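Local atomic coordinates of xyloglucan-specific endo-beta-1,4-glucanase BoGH5A (Bacteroides ovatus, PDB entry 3ZMR), a protein that hydrolyses internal beta-1,4-glucosidic bonds in the backbone of xyloglucan, with retention of the anomeric configuration, to release xyloglucan oligosaccharides. Residues 124-129 / 443-448; 331-336 / 379-384; 383-388 / 430-435; 418-423 / 456-461. All coordinates share one frame; numbering follows the deposited sequence.

Interaction 1: residues 124-129 / 443-448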
# COMPACT_ATOMS: atom_id res chain seq x y z
N ALA A 124 -14.81 9.52 -0.89
CA ALA A 124 -14.31 9.69 0.48
C ALA A 124 -14.78 8.57 1.36
O ALA A 124 -15.77 7.88 1.09
CB ALA A 124 -14.77 11.00 1.08
N GLY A 125 -14.10 8.40 2.46
CA GLY A 125 -14.48 7.35 3.35
C GLY A 125 -13.99 7.45 4.77
O GLY A 125 -13.51 8.51 5.23
N VAL A 126 -14.13 6.33 5.48
CA VAL A 126 -13.76 6.24 6.89
C VAL A 126 -13.19 4.86 7.19
O VAL A 126 -13.46 3.89 6.50
CB VAL A 126 -15.01 6.53 7.78
CG1 VAL A 126 -16.04 5.42 7.66
CG2 VAL A 126 -14.68 6.80 9.23
N ASN A 127 -12.38 4.80 8.24
CA ASN A 127 -11.90 3.57 8.81
C ASN A 127 -12.79 3.10 9.93
O ASN A 127 -13.28 3.91 10.71
CB ASN A 127 -10.52 3.74 9.41
CG ASN A 127 -9.41 3.82 8.38
OD1 ASN A 127 -8.77 2.82 8.11
ND2 ASN A 127 -9.18 5.00 7.82
N VAL A 128 -12.94 1.79 10.07
CA VAL A 128 -13.48 1.16 11.28
C VAL A 128 -12.26 0.72 12.10
O VAL A 128 -11.89 -0.46 12.18
CB VAL A 128 -14.41 -0.05 10.96
CG1 VAL A 128 -15.01 -0.63 12.24
CG2 VAL A 128 -15.52 0.37 10.03
N GLY A 129 -11.59 1.71 12.68
CA GLY A 129 -10.34 1.50 13.35
C GLY A 129 -10.47 0.93 14.76
O GLY A 129 -11.54 0.98 15.39
N GLU A 443 -12.14 10.86 18.79
CA GLU A 443 -12.07 11.27 17.39
C GLU A 443 -13.16 10.64 16.50
O GLU A 443 -13.25 10.94 15.30
CB GLU A 443 -10.70 10.92 16.81
CG GLU A 443 -10.52 9.45 16.42
CD GLU A 443 -10.80 8.48 17.56
OE1 GLU A 443 -10.26 8.69 18.69
OE2 GLU A 443 -11.55 7.51 17.34
N LYS A 444 -14.02 9.80 17.07
CA LYS A 444 -14.95 9.04 16.26
C LYS A 444 -16.02 9.92 15.58
O LYS A 444 -16.39 11.00 16.11
CB LYS A 444 -15.59 7.92 17.08
CG LYS A 444 -16.70 8.40 18.01
CD LYS A 444 -17.07 7.34 19.05
CE LYS A 444 -18.25 7.82 19.88
NZ LYS A 444 -18.59 6.85 20.96
N LEU A 445 -16.51 9.48 14.41
CA LEU A 445 -17.56 10.20 13.73
C LEU A 445 -18.95 9.69 14.05
O LEU A 445 -19.93 10.43 13.95
CB LEU A 445 -17.34 10.20 12.23
CG LEU A 445 -16.03 10.78 11.74
CD1 LEU A 445 -16.00 10.64 10.22
CD2 LEU A 445 -15.84 12.25 12.16
N PHE A 446 -19.01 8.42 14.45
CA PHE A 446 -20.28 7.72 14.68
C PHE A 446 -20.29 6.99 16.03
O PHE A 446 -19.26 6.60 16.55
CB PHE A 446 -20.54 6.66 13.57
CG PHE A 446 -20.62 7.25 12.21
CD1 PHE A 446 -21.81 7.78 11.73
CD2 PHE A 446 -19.48 7.34 11.42
CE1 PHE A 446 -21.85 8.39 10.49
CE2 PHE A 446 -19.54 7.95 10.18
CZ PHE A 446 -20.71 8.51 9.73
N ASP A 447 -21.49 6.81 16.57
CA ASP A 447 -21.70 5.86 17.64
C ASP A 447 -21.58 4.45 17.05
O ASP A 447 -22.34 4.09 16.14
CB ASP A 447 -23.07 6.02 18.26
CG ASP A 447 -23.18 5.28 19.54
OD1 ASP A 447 -23.26 4.06 19.52
OD2 ASP A 447 -23.14 5.91 20.59
N ARG A 448 -20.63 3.66 17.54
CA ARG A 448 -20.43 2.31 16.97
C ARG A 448 -21.60 1.36 17.18
O ARG A 448 -21.85 0.45 16.39
CB ARG A 448 -19.16 1.67 17.52
CG ARG A 448 -17.85 2.30 17.10
CD ARG A 448 -17.67 2.33 15.58
NE ARG A 448 -16.33 2.74 15.20
CZ ARG A 448 -15.26 1.96 15.25
NH1 ARG A 448 -15.35 0.67 15.55
NH2 ARG A 448 -14.09 2.48 14.93
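R448 reaches back from the loop after the last barrel strand and grips the backbone just beyond the first one. Its NH2 donates to G129 O at 3.0 Å, and the bond is nearly straight, with an N-H...O angle of 167°. The acceptor lies at the edge of the guanidinium, almost in its plane, while the donor comes to the carbonyl in the carbonyl plane, on a lone pair, with a C=O...N angle of 133°. V128 takes a face of the same group: its CG1 sits over the guanidinium, 3.6 Å from R448 NH1. Because CG1 is anti to the backbone N of V128 (chi1 -177°), this methyl rather than CG2 meets the charged group. Arginine suits the place because one flat head can bond at its edge and pack apolar carbon on its face. A bend at chi2 carries the chain round to G129. Outside the two segments, D438 OD1 makes a salt bridge with NH2 and T131 OG1 is hydrogen-bonded to NH1. G129 O is also bonded to T131 OG1, so arginine, threonine and carbonyl form one small network. Further along, V126 and L445 slide past each other, CG2 of V126 lying 4.2 Å from CD1 of L445; as V126 has two conformers, this looser touch is less certain. Helix 157-165 backs the strand side, I163 against V126 and F160 against V128. The contact belongs to the catalytic end of a (beta/alpha)8 barrel, where the loop of strand 433-436 meets strand 125-127 next to N130 and W437, both substrate-binding residues.

Interaction 2: residues 331-336 / 379-384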
# COMPACT_ATOMS: atom_id res chain seq x y z
N ILE A 331 -4.17 -1.60 -9.80
CA ILE A 331 -3.43 -1.34 -8.57
C ILE A 331 -3.53 0.13 -8.14
O ILE A 331 -3.38 1.07 -8.93
CB ILE A 331 -1.95 -1.75 -8.66
CG1 ILE A 331 -1.85 -3.29 -8.83
CG2 ILE A 331 -1.18 -1.33 -7.39
CD1 ILE A 331 -0.49 -3.87 -9.05
N PHE A 332 -3.81 0.31 -6.85
CA PHE A 332 -3.73 1.61 -6.17
C PHE A 332 -2.46 1.66 -5.30
O PHE A 332 -2.05 0.63 -4.74
CB PHE A 332 -4.85 1.76 -5.12
CG PHE A 332 -6.24 2.01 -5.66
CD1 PHE A 332 -7.00 1.01 -6.25
CD2 PHE A 332 -6.84 3.24 -5.43
CE1 PHE A 332 -8.31 1.25 -6.67
CE2 PHE A 332 -8.14 3.50 -5.84
CZ PHE A 332 -8.89 2.52 -6.46
N LEU A 333 -1.95 2.87 -5.09
CA LEU A 333 -0.97 3.15 -4.03
C LEU A 333 -1.70 3.66 -2.79
O LEU A 333 -2.70 4.41 -2.90
CB LEU A 333 -0.00 4.26 -4.49
CG LEU A 333 0.96 4.82 -3.44
CD1 LEU A 333 1.98 3.77 -3.04
CD2 LEU A 333 1.70 6.00 -4.03
N GLU A 334 -1.20 3.27 -1.61
CA GLU A 334 -1.68 3.78 -0.32
C GLU A 334 -0.56 4.49 0.45
O GLU A 334 0.52 3.94 0.65
CB GLU A 334 -2.25 2.65 0.54
CG GLU A 334 -2.70 3.09 1.93
CD GLU A 334 -3.35 2.00 2.74
OE1 GLU A 334 -3.27 0.80 2.33
OE2 GLU A 334 -3.95 2.35 3.80
N CYS A 335 -0.89 5.70 0.92
CA CYS A 335 -0.12 6.43 1.90
C CYS A 335 -1.06 6.81 3.05
O CYS A 335 -2.29 6.81 2.89
CB CYS A 335 0.47 7.72 1.33
SG CYS A 335 1.64 7.45 -0.04
N HIS A 336 -0.46 7.12 4.20
CA HIS A 336 -1.19 7.70 5.31
C HIS A 336 -0.67 9.11 5.51
O HIS A 336 0.44 9.42 5.09
CB HIS A 336 -1.03 6.84 6.58
CG HIS A 336 -1.57 5.46 6.45
ND1 HIS A 336 -1.33 4.47 7.38
CD2 HIS A 336 -2.36 4.90 5.51
CE1 HIS A 336 -1.94 3.37 7.00
NE2 HIS A 336 -2.56 3.59 5.86
N SER A 379 0.31 17.32 -2.98
CA SER A 379 0.47 17.55 -4.43
C SER A 379 1.65 16.79 -5.03
O SER A 379 1.66 16.52 -6.23
CB SER A 379 0.55 19.03 -4.75
OG SER A 379 1.77 19.59 -4.41
N SER A 380 2.65 16.43 -4.21
CA SER A 380 3.80 15.65 -4.69
C SER A 380 3.39 14.26 -5.22
O SER A 380 4.10 13.64 -5.99
CB SER A 380 4.92 15.56 -3.61
OG SER A 380 4.59 14.62 -2.59
N LEU A 381 2.22 13.80 -4.81
CA LEU A 381 1.63 12.54 -5.29
C LEU A 381 1.09 12.60 -6.72
O LEU A 381 0.70 11.58 -7.28
CB LEU A 381 0.54 12.06 -4.33
CG LEU A 381 1.08 11.64 -2.94
CD1 LEU A 381 -0.09 11.59 -1.97
CD2 LEU A 381 1.78 10.30 -3.07
N ASN A 382 1.12 13.80 -7.31
CA ASN A 382 0.75 13.98 -8.72
C ASN A 382 1.56 13.11 -9.67
O ASN A 382 1.08 12.74 -10.73
CB ASN A 382 0.73 15.48 -9.15
CG ASN A 382 2.08 16.18 -9.24
OD1 ASN A 382 3.14 15.67 -8.94
ND2 ASN A 382 2.02 17.45 -9.69
N VAL A 383 2.78 12.75 -9.28
CA VAL A 383 3.61 11.86 -10.10
C VAL A 383 2.91 10.50 -10.32
O VAL A 383 2.98 9.93 -11.41
CB VAL A 383 5.03 11.69 -9.53
CG1 VAL A 383 5.04 10.98 -8.19
CG2 VAL A 383 5.92 10.96 -10.52
N PHE A 384 2.21 10.01 -9.30
CA PHE A 384 1.42 8.80 -9.44
C PHE A 384 0.16 9.01 -10.26
O PHE A 384 -0.11 8.26 -11.20
CB PHE A 384 1.11 8.19 -8.04
CG PHE A 384 2.36 7.82 -7.32
CD1 PHE A 384 3.10 6.74 -7.74
CD2 PHE A 384 2.83 8.57 -6.26
CE1 PHE A 384 4.31 6.43 -7.15
CE2 PHE A 384 4.04 8.25 -5.66
CZ PHE A 384 4.76 7.17 -6.07
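A methyl of L333 presses on the flat face of F384, and this is the tight spot of the contact. L333 CD2 stands almost over the middle of the ring, 3.6 Å from the F384 ring centroid and 12° off its normal, a CH-pi contact. L333 CG is anti to its backbone N (chi1 172°), which swings the branch out from the strand to reach the ring. The opposite face of F384 carries V383 CG1, offset toward the rim, so the phenyl is held between two aliphatic groups. With an alanine at F384 the space under L333 CD2 is likely to be left as a gap, and that methyl would lose its aromatic platform. This is the outer layer of a TIM barrel: L333 and C335 of strand 331-337 face the surrounding helical shell, whereas E334 and H336 point into the barrel, where H336 NE2 donates to E334 OE2 at 2.8 Å, meeting it from above the carboxylate plane. H336 also contacts the bound sugars. Packing is slacker beside the ring. L381 CD2 lies 4.2 Å from C335 SG and 4.4 Å from L333 CD2; a small thiol suits C335, which also meets V313 and A316 of helix 313-319. The loose, solvent side is the turn around L381, from S379 to N382, closed by N382 N to S379 O at 3.0 Å: N382 is exposed, and the partly exposed S380 turns its OG back to T377 O.

Interaction 3: residues 383-388 / 430-435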
# COMPACT_ATOMS: atom_id res chain seq x y z
N VAL A 383 2.78 12.75 -9.28
CA VAL A 383 3.61 11.86 -10.10
C VAL A 383 2.91 10.50 -10.32
O VAL A 383 2.98 9.93 -11.41
CB VAL A 383 5.03 11.69 -9.53
CG1 VAL A 383 5.04 10.98 -8.19
CG2 VAL A 383 5.92 10.96 -10.52
N PHE A 384 2.21 10.01 -9.30
CA PHE A 384 1.42 8.80 -9.44
C PHE A 384 0.16 9.01 -10.26
O PHE A 384 -0.11 8.26 -11.20
CB PHE A 384 1.11 8.19 -8.04
CG PHE A 384 2.36 7.82 -7.32
CD1 PHE A 384 3.10 6.74 -7.74
CD2 PHE A 384 2.83 8.57 -6.26
CE1 PHE A 384 4.31 6.43 -7.15
CE2 PHE A 384 4.04 8.25 -5.66
CZ PHE A 384 4.76 7.17 -6.07
N ILE A 385 -0.58 10.07 -9.94
CA ILE A 385 -1.85 10.34 -10.60
C ILE A 385 -1.62 10.48 -12.12
O ILE A 385 -2.35 9.93 -12.93
CB ILE A 385 -2.55 11.59 -10.02
CG1 ILE A 385 -2.84 11.40 -8.51
CG2 ILE A 385 -3.82 11.95 -10.80
CD1 ILE A 385 -3.73 10.20 -8.20
N ASN A 386 -0.57 11.22 -12.48
CA ASN A 386 -0.24 11.46 -13.90
C ASN A 386 0.31 10.22 -14.61
O ASN A 386 0.24 10.12 -15.84
CB ASN A 386 0.71 12.62 -14.05
CG ASN A 386 0.06 13.97 -13.77
OD1 ASN A 386 -1.14 14.14 -13.99
ND2 ASN A 386 0.86 14.93 -13.29
N ASN A 387 0.78 9.25 -13.83
CA ASN A 387 1.13 7.92 -14.30
C ASN A 387 -0.03 6.93 -14.27
O ASN A 387 0.19 5.71 -14.42
CB ASN A 387 2.37 7.39 -13.57
CG ASN A 387 3.68 7.88 -14.18
OD1 ASN A 387 3.79 8.04 -15.38
ND2 ASN A 387 4.69 8.04 -13.34
N ASN A 388 -1.25 7.44 -14.08
CA ASN A 388 -2.46 6.61 -14.07
C ASN A 388 -2.50 5.61 -12.90
O ASN A 388 -3.15 4.57 -12.99
CB ASN A 388 -2.66 5.89 -15.42
CG ASN A 388 -4.09 5.47 -15.69
OD1 ASN A 388 -5.06 6.10 -15.25
ND2 ASN A 388 -4.23 4.38 -16.44
N ASN A 430 -6.22 17.01 -5.74
CA ASN A 430 -5.13 16.16 -6.22
C ASN A 430 -5.58 14.76 -6.64
O ASN A 430 -4.73 13.90 -6.95
CB ASN A 430 -4.02 16.12 -5.17
CG ASN A 430 -3.21 17.39 -5.20
OD1 ASN A 430 -2.42 17.58 -6.12
ND2 ASN A 430 -3.41 18.27 -4.23
N LYS A 431 -6.88 14.55 -6.66
CA LYS A 431 -7.51 13.28 -7.10
C LYS A 431 -7.17 12.10 -6.18
O LYS A 431 -7.17 10.96 -6.62
CB LYS A 431 -7.19 12.98 -8.57
CG LYS A 431 -7.60 14.12 -9.53
CD LYS A 431 -7.50 13.67 -10.98
CE LYS A 431 -7.97 14.72 -11.98
NZ LYS A 431 -7.25 16.00 -11.76
N LEU A 432 -6.87 12.39 -4.91
CA LEU A 432 -6.58 11.38 -3.88
C LEU A 432 -7.86 11.04 -3.13
O LEU A 432 -8.74 11.90 -2.95
CB LEU A 432 -5.54 11.92 -2.88
CG LEU A 432 -4.38 12.72 -3.46
CD1 LEU A 432 -3.54 13.24 -2.32
CD2 LEU A 432 -3.55 11.90 -4.45
N VAL A 433 -7.98 9.80 -2.69
CA VAL A 433 -9.15 9.35 -1.95
C VAL A 433 -8.88 9.37 -0.44
O VAL A 433 -8.06 8.59 0.03
CB VAL A 433 -9.54 7.89 -2.33
CG1 VAL A 433 -10.75 7.41 -1.54
CG2 VAL A 433 -9.78 7.78 -3.83
N PRO A 434 -9.58 10.25 0.31
CA PRO A 434 -9.23 10.42 1.73
C PRO A 434 -10.11 9.58 2.66
O PRO A 434 -11.34 9.70 2.59
CB PRO A 434 -9.50 11.90 1.96
CG PRO A 434 -10.66 12.19 1.08
CD PRO A 434 -10.45 11.34 -0.16
N LEU A 435 -9.49 8.76 3.50
CA LEU A 435 -10.20 7.91 4.48
C LEU A 435 -9.84 8.32 5.92
O LEU A 435 -8.70 8.22 6.35
CB LEU A 435 -9.90 6.43 4.26
CG LEU A 435 -9.98 5.89 2.84
CD1 LEU A 435 -9.69 4.40 2.85
CD2 LEU A 435 -11.32 6.18 2.24
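I385, in the last turn of helix 382-386, has its CA 7.3 Å from that of K431, just where the chain leaves helix 406-429, so the ends of the two helices come close together. The isoleucine does most of the touching, its two branches meeting different parts of the partner. CG1 is anti to the carbonyl carbon of I385 (chi1 -60°) and lies against the backbone, 3.5 Å from N430 O. At the tip of that branch CD1 lies 3.9 Å from K431 O and packs 4.1 Å from L432 CD2, the buried side of the contact. CG2 goes the other way and meets the aliphatic stem of K431, 4.1 Å from its CD, while the lysine chain runs on outward and bends only at its last torsion. A lysine suits this exposed edge because its methylenes can cover an apolar neighbour while its amine leads away. Cut back to an alanine, I385 would probably leave L432 CD2 and the K431 stem without their shared partner. M116 of helix 115-122 adds to the packing on I385, and L432 continues inward to V391 of strand 391-396. The side-chain amide of N430 is tied elsewhere, its ND2 bonding to T426 O. With N388 and K431 as C-prime residues at positive phi (65° in each), each helix is stopped by a Schellman motif before the chain enters the next strand of the (beta/alpha)8 barrel, 391-396 and 433-436.

Interaction 4: residues 418-423 / 456-461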
# COMPACT_ATOMS: atom_id res chain seq x y z
N ASP A 418 -11.12 22.74 10.81
CA ASP A 418 -10.40 23.50 9.77
C ASP A 418 -9.39 22.57 9.08
O ASP A 418 -9.26 22.55 7.86
CB ASP A 418 -9.69 24.73 10.38
CG ASP A 418 -10.64 25.82 10.81
OD1 ASP A 418 -11.86 25.78 10.46
OD2 ASP A 418 -10.14 26.74 11.50
N TYR A 419 -8.67 21.81 9.89
CA TYR A 419 -7.63 20.89 9.42
C TYR A 419 -8.24 19.77 8.54
O TYR A 419 -7.78 19.49 7.44
CB TYR A 419 -6.88 20.25 10.62
CG TYR A 419 -5.89 19.19 10.21
CD1 TYR A 419 -4.60 19.53 9.86
CD2 TYR A 419 -6.25 17.86 10.18
CE1 TYR A 419 -3.69 18.59 9.45
CE2 TYR A 419 -5.33 16.88 9.83
CZ TYR A 419 -4.05 17.24 9.46
OH TYR A 419 -3.14 16.27 9.04
N ILE A 420 -9.28 19.15 9.04
CA ILE A 420 -10.01 18.11 8.35
C ILE A 420 -10.50 18.58 6.99
O ILE A 420 -10.28 17.92 5.96
CB ILE A 420 -11.19 17.56 9.20
CG1 ILE A 420 -10.66 16.73 10.38
CG2 ILE A 420 -12.13 16.70 8.35
CD1 ILE A 420 -11.69 16.42 11.45
N GLU A 421 -11.17 19.72 6.97
CA GLU A 421 -11.66 20.28 5.72
C GLU A 421 -10.51 20.53 4.75
O GLU A 421 -10.63 20.25 3.56
CB GLU A 421 -12.40 21.59 5.98
CG GLU A 421 -12.96 22.25 4.73
CD GLU A 421 -13.44 23.68 4.94
OE1 GLU A 421 -13.91 24.02 6.06
OE2 GLU A 421 -13.36 24.45 3.96
N TYR A 422 -9.41 21.06 5.27
CA TYR A 422 -8.27 21.45 4.43
C TYR A 422 -7.62 20.19 3.81
O TYR A 422 -7.31 20.14 2.60
CB TYR A 422 -7.22 22.28 5.16
CG TYR A 422 -6.26 22.94 4.20
CD1 TYR A 422 -6.60 24.12 3.54
CD2 TYR A 422 -5.05 22.34 3.88
CE1 TYR A 422 -5.74 24.67 2.61
CE2 TYR A 422 -4.19 22.88 2.96
CZ TYR A 422 -4.53 24.05 2.33
OH TYR A 422 -3.67 24.60 1.40
N VAL A 423 -7.40 19.18 4.63
CA VAL A 423 -6.82 17.93 4.12
C VAL A 423 -7.72 17.33 3.03
O VAL A 423 -7.25 16.94 1.96
CB VAL A 423 -6.55 16.92 5.25
CG1 VAL A 423 -6.24 15.54 4.68
CG2 VAL A 423 -5.42 17.46 6.12
N ALA A 456 -21.25 15.51 14.34
CA ALA A 456 -21.83 16.14 13.17
C ALA A 456 -20.95 17.23 12.60
O ALA A 456 -20.85 17.38 11.38
CB ALA A 456 -23.21 16.68 13.51
N ALA A 457 -20.29 18.00 13.45
CA ALA A 457 -19.46 19.12 12.99
C ALA A 457 -18.25 18.62 12.17
O ALA A 457 -17.90 19.19 11.15
CB ALA A 457 -19.00 20.01 14.16
N SER A 458 -17.62 17.54 12.63
CA SER A 458 -16.48 16.98 11.90
C SER A 458 -16.91 16.23 10.62
O SER A 458 -16.22 16.33 9.60
CB SER A 458 -15.68 16.07 12.80
OG SER A 458 -15.11 16.78 13.88
N ILE A 459 -18.06 15.54 10.65
CA ILE A 459 -18.63 14.97 9.42
C ILE A 459 -18.86 16.11 8.43
O ILE A 459 -18.52 16.00 7.22
CB ILE A 459 -19.93 14.19 9.67
CG1 ILE A 459 -19.65 12.96 10.55
CG2 ILE A 459 -20.56 13.79 8.33
CD1 ILE A 459 -20.89 12.28 11.07
N ALA A 460 -19.46 17.20 8.90
CA ALA A 460 -19.74 18.36 8.04
C ALA A 460 -18.45 18.96 7.46
O ALA A 460 -18.44 19.43 6.30
CB ALA A 460 -20.55 19.41 8.77
N ALA A 461 -17.36 18.96 8.23
CA ALA A 461 -16.07 19.47 7.74
C ALA A 461 -15.56 18.64 6.55
O ALA A 461 -15.04 19.15 5.56
CB ALA A 461 -15.04 19.47 8.86
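The ring of Y419 lies behind the I420-A461 contact, with V423 CG2 3.6 Å above one face and offset toward the rim, W356 meeting it edge-to-face, and its OH bonded to D339 O; it packs on another side of helix 406-429. The contact itself joins two neighbouring helices of the (beta/alpha)8 shell, 406-429 and 456-471, which strand 433-436 links. Their local axes approach to 8.8 Å and run in roughly the same direction, with a crossing angle of -26°. Small residues make this closeness possible. A461 offers only a methyl, and I420 CG2 rests 4.0 Å from A461 CB. I420 directs CG1 anti to its carbonyl carbon (chi1 -71°), which turns CD1 toward S458, whose OG is 4.2 Å away. That hydroxyl has its polar needs met elsewhere, by N417 OD1 and R416 NH1, so the isoleucine meets it only by packing. E421 lies alongside with its aliphatic part, while its carboxylate leads off to a long, weak ion pair with K464. With only A461 and S458 on the second helix's side, the backbones nearly touch: the CA atoms of E421 and A461 are 4.9 Å apart, and E421 CA makes a bent CA-H...O contact with A461 O, 3.6 Å away, with an angle at H of 132°.

All four contacts lie in the catalytic barrel; interactions 1, 2 and 4 are buried, and interaction 3 is partly open to solvent. Interaction 1 is the polar one: an arginine binds a carbonyl at the substrate end. Interactions 2 and 3 share V383 and F384 and both use helix 382-386, but face different ways: F384 and L381 turn inward to strand 331-337, and I385 faces the end of helix 406-429, where packing reaches the solvent side. Interaction 4 joins helix to helix through small side chains. Strands 125-127 and 433-436, neighbours in the sheet, connect interactions 1 and 3 through G125 and P434, and L445 of interaction 1 packs on S458 and I459 of interaction 4.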